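Local coordinates for protein FeeM (Uncultured bacterium, PDB 2G0B) that probably catalyses the transfer of a long-chain acyl group from acyl carrier protein to tyrosine, giving an N-acyl amino acid such as N-dodecanoyl-L-tyrosine, at residues E38-F43 against Y165-A170. Numbering follows the deposited sequence.
With NLT (N-dodecanoyl-L-tyrosine), chain I.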
loop_
_atom_site.group_PDB
_atom_site.type_symbol
_atom_site.label_atom_id
_atom_site.label_comp_id
_atom_site.label_asym_id
_atom_site.label_seq_id
_atom_site.Cartn_x
_atom_site.Cartn_y
_atom_site.Cartn_z
ATOM N N GLU A 38 8.777 -12.693 -7.175
ATOM C CA GLU A 38 9.369 -13.077 -5.887
ATOM C C GLU A 38 10.127 -11.934 -5.195
ATOM O O GLU A 38 10.512 -12.057 -4.027
ATOM C CB GLU A 38 10.263 -14.305 -6.047
ATOM C CG GLU A 38 9.533 -15.628 -5.817
ATOM C CD GLU A 38 10.420 -16.854 -6.057
ATOM O OE1 GLU A 38 11.305 -16.801 -6.953
ATOM O OE2 GLU A 38 10.222 -17.879 -5.354
ATOM N N SER A 39 10.311 -10.822 -5.912
ATOM C CA SER A 39 10.988 -9.643 -5.375
ATOM C C SER A 39 10.198 -8.984 -4.245
ATOM O O SER A 39 10.785 -8.444 -3.306
ATOM C CB SER A 39 11.237 -8.628 -6.479
ATOM O OG SER A 39 10.013 -8.167 -7.016
ATOM N N PHE A 40 8.866 -9.027 -4.347
ATOM C CA PHE A 40 7.994 -8.402 -3.359
ATOM C C PHE A 40 8.063 -9.133 -2.028
ATOM O O PHE A 40 8.094 -8.505 -0.975
ATOM C CB PHE A 40 6.554 -8.369 -3.858
ATOM C CG PHE A 40 6.228 -7.173 -4.700
ATOM C CD1 PHE A 40 5.818 -7.330 -6.018
ATOM C CD2 PHE A 40 6.297 -5.886 -4.169
ATOM C CE1 PHE A 40 5.493 -6.225 -6.797
ATOM C CE2 PHE A 40 5.984 -4.779 -4.948
ATOM C CZ PHE A 40 5.581 -4.949 -6.263
ATOM N N ALA A 41 8.095 -10.463 -2.086
ATOM C CA ALA A 41 8.229 -11.286 -0.893
ATOM C C ALA A 41 9.582 -11.051 -0.210
ATOM O O ALA A 41 9.658 -11.003 1.013
ATOM C CB ALA A 41 8.048 -12.755 -1.243
ATOM N N THR A 42 10.635 -10.881 -1.021
ATOM C CA THR A 42 11.990 -10.588 -0.527
ATOM C C THR A 42 12.018 -9.321 0.305
ATOM O O THR A 42 12.495 -9.327 1.450
ATOM C CB THR A 42 12.978 -10.450 -1.694
ATOM O OG1 THR A 42 13.031 -11.678 -2.421
ATOM C CG2 THR A 42 14.405 -10.289 -1.171
ATOM N N PHE A 43 11.488 -8.240 -0.272
ATOM C CA PHE A 43 11.423 -6.955 0.395
ATOM C C PHE A 43 10.729 -7.086 1.733
ATOM O O PHE A 43 11.218 -6.564 2.733
ATOM C CB PHE A 43 10.675 -5.958 -0.465
ATOM C CG PHE A 43 11.556 -5.115 -1.330
ATOM C CD1 PHE A 43 11.562 -5.284 -2.712
ATOM C CD2 PHE A 43 12.351 -4.110 -0.777
ATOM C CE1 PHE A 43 12.364 -4.479 -3.531
ATOM C CE2 PHE A 43 13.166 -3.298 -1.595
ATOM C CZ PHE A 43 13.166 -3.486 -2.967
ATOM N N TYR A 165 4.658 -1.508 -15.686
ATOM C CA TYR A 165 5.366 -2.042 -14.534
ATOM C C TYR A 165 5.676 -3.504 -14.814
ATOM O O TYR A 165 4.799 -4.357 -14.710
ATOM C CB TYR A 165 4.499 -1.891 -13.279
ATOM C CG TYR A 165 5.224 -1.992 -11.941
ATOM C CD1 TYR A 165 6.613 -2.128 -11.868
ATOM C CD2 TYR A 165 4.502 -1.947 -10.736
ATOM C CE1 TYR A 165 7.264 -2.210 -10.634
ATOM C CE2 TYR A 165 5.144 -2.033 -9.506
ATOM C CZ TYR A 165 6.518 -2.169 -9.460
ATOM O OH TYR A 165 7.145 -2.254 -8.247
ATOM N N GLY A 166 6.928 -3.778 -15.196
ATOM C CA GLY A 166 7.362 -5.112 -15.598
ATOM C C GLY A 166 7.189 -6.171 -14.524
ATOM O O GLY A 166 6.785 -7.303 -14.822
ATOM N N THR A 167 7.486 -5.793 -13.276
ATOM C CA THR A 167 7.312 -6.652 -12.104
ATOM C C THR A 167 5.922 -7.286 -12.069
ATOM O O THR A 167 5.779 -8.496 -11.850
ATOM C CB THR A 167 7.521 -5.826 -10.818
ATOM O OG1 THR A 167 8.760 -5.119 -10.898
ATOM C CG2 THR A 167 7.718 -6.722 -9.627
ATOM N N VAL A 168 4.910 -6.467 -12.331
ATOM C CA VAL A 168 3.526 -6.890 -12.229
ATOM C C VAL A 168 2.907 -7.253 -13.595
ATOM O O VAL A 168 1.856 -7.906 -13.647
ATOM C CB VAL A 168 2.690 -5.799 -11.534
ATOM C CG1 VAL A 168 1.352 -6.299 -11.225
ATOM C CG2 VAL A 168 3.356 -5.371 -10.252
ATOM N N ASN A 169 3.608 -6.897 -14.682
ATOM C CA ASN A 169 3.063 -6.954 -16.053
ATOM C C ASN A 169 1.677 -6.317 -16.150
ATOM O O ASN A 169 0.700 -6.955 -16.567
ATOM C CB ASN A 169 3.086 -8.375 -16.649
ATOM C CG ASN A 169 3.196 -8.366 -18.183
ATOM O OD1 ASN A 169 4.258 -8.078 -18.742
ATOM N ND2 ASN A 169 2.090 -8.662 -18.858
ATOM N N ALA A 170 1.609 -5.062 -15.717
ATOM C CA ALA A 170 0.389 -4.277 -15.733
ATOM C C ALA A 170 0.780 -2.788 -15.764
ATOM O O ALA A 170 1.911 -2.444 -15.398
ATOM C CB ALA A 170 -0.440 -4.595 -14.513
HETATM N N NLT I . 0.355 -1.548 -5.804
HETATM C C1 NLT I . -0.445 -1.428 -4.738
HETATM O OL NLT I . -0.786 -2.373 -4.034
HETATM C C2 NLT I . -0.951 -0.024 -4.443
HETATM C C3 NLT I . -0.883 0.333 -2.952
HETATM C C4 NLT I . -1.863 1.462 -2.593
HETATM C C5 NLT I . -1.813 1.796 -1.098
HETATM C C6 NLT I . -2.491 3.124 -0.761
HETATM C C7 NLT I . -2.120 3.608 0.642
HETATM C C8 NLT I . -3.119 4.638 1.154
HETATM C C9 NLT I . -2.749 5.201 2.534
HETATM C C10 NLT I . -3.054 6.698 2.548
HETATM C C11 NLT I . -2.619 7.420 3.823
HETATM C C12 NLT I . -3.224 8.825 3.856
HETATM C CA NLT I . 0.859 -2.817 -6.329
HETATM C CB NLT I . 1.705 -2.571 -7.575
HETATM C CG NLT I . 0.856 -2.553 -8.828
HETATM C CD2 NLT I . 0.103 -3.665 -9.184
HETATM C CE2 NLT I . -0.670 -3.641 -10.330
HETATM C CZ NLT I . -0.680 -2.515 -11.130
HETATM C CE1 NLT I . 0.067 -1.399 -10.776
HETATM C CD1 NLT I . 0.837 -1.418 -9.626
HETATM O OH NLT I . -1.419 -2.497 -12.228
HETATM C C NLT I . 1.735 -3.539 -5.348
HETATM O O NLT I . 2.487 -2.859 -4.619
HETATM O O2 NLT I . 1.687 -4.795 -5.291
#
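The tyrosine end of the product pocket in this acetyltransferase-like (GNAT-type) fold is walled in part by the 165-170 hairpin turn, and the short helix 38-44 packs against that wall through Phe40. The turn joins strand 157-165 to strand 170-178 at the border of the sheet and contains a G1 beta bulge that sets Asn169 and Ala170 opposite the single residue Tyr165. The Phe40 ring lies against Thr167, Val168 and Tyr165, with the amino acid carboxylate of the bound N-dodecanoyl-L-tyrosine nearby. Its CE1 lies 3.6 Å from CG2 of Thr167; with OG1 beside the backbone N (chi1 -52°), this methyl is the branch turned to the helix. That same methyl also meets Ser39 OG. CG2 of Val168 approaches the rim of the Phe40 ring, close to the ring plane, 4.2 Å from CE1. The Phe40 and Tyr165 side chains approach each other from opposite directions, with Tyr165 OH 3.7 Å from Phe40 CZ; this OH also makes a weak hydrogen bond to Pro75 O. Over one face of the Phe40 ring lies the ligand carboxylate oxygen O2, 4.0 Å from CZ, while Val98 and Gln99 of strand 94-102 touch the ring as well. Around the ligand phenol the turn supplies apolar surface: ligand CD1 lies at the edge of the Tyr165 ring, in that ring's plane, 3.9 Å from CD2. Val168 splits its two methyls, CG2 touching both Phe40 and the product while CG1, anti to the backbone N (chi1 -171°), lies 3.5 Å from ligand CE2. At the far end of the phenol, Ala170 CB sits 3.3 Å from the ligand hydroxyl OH.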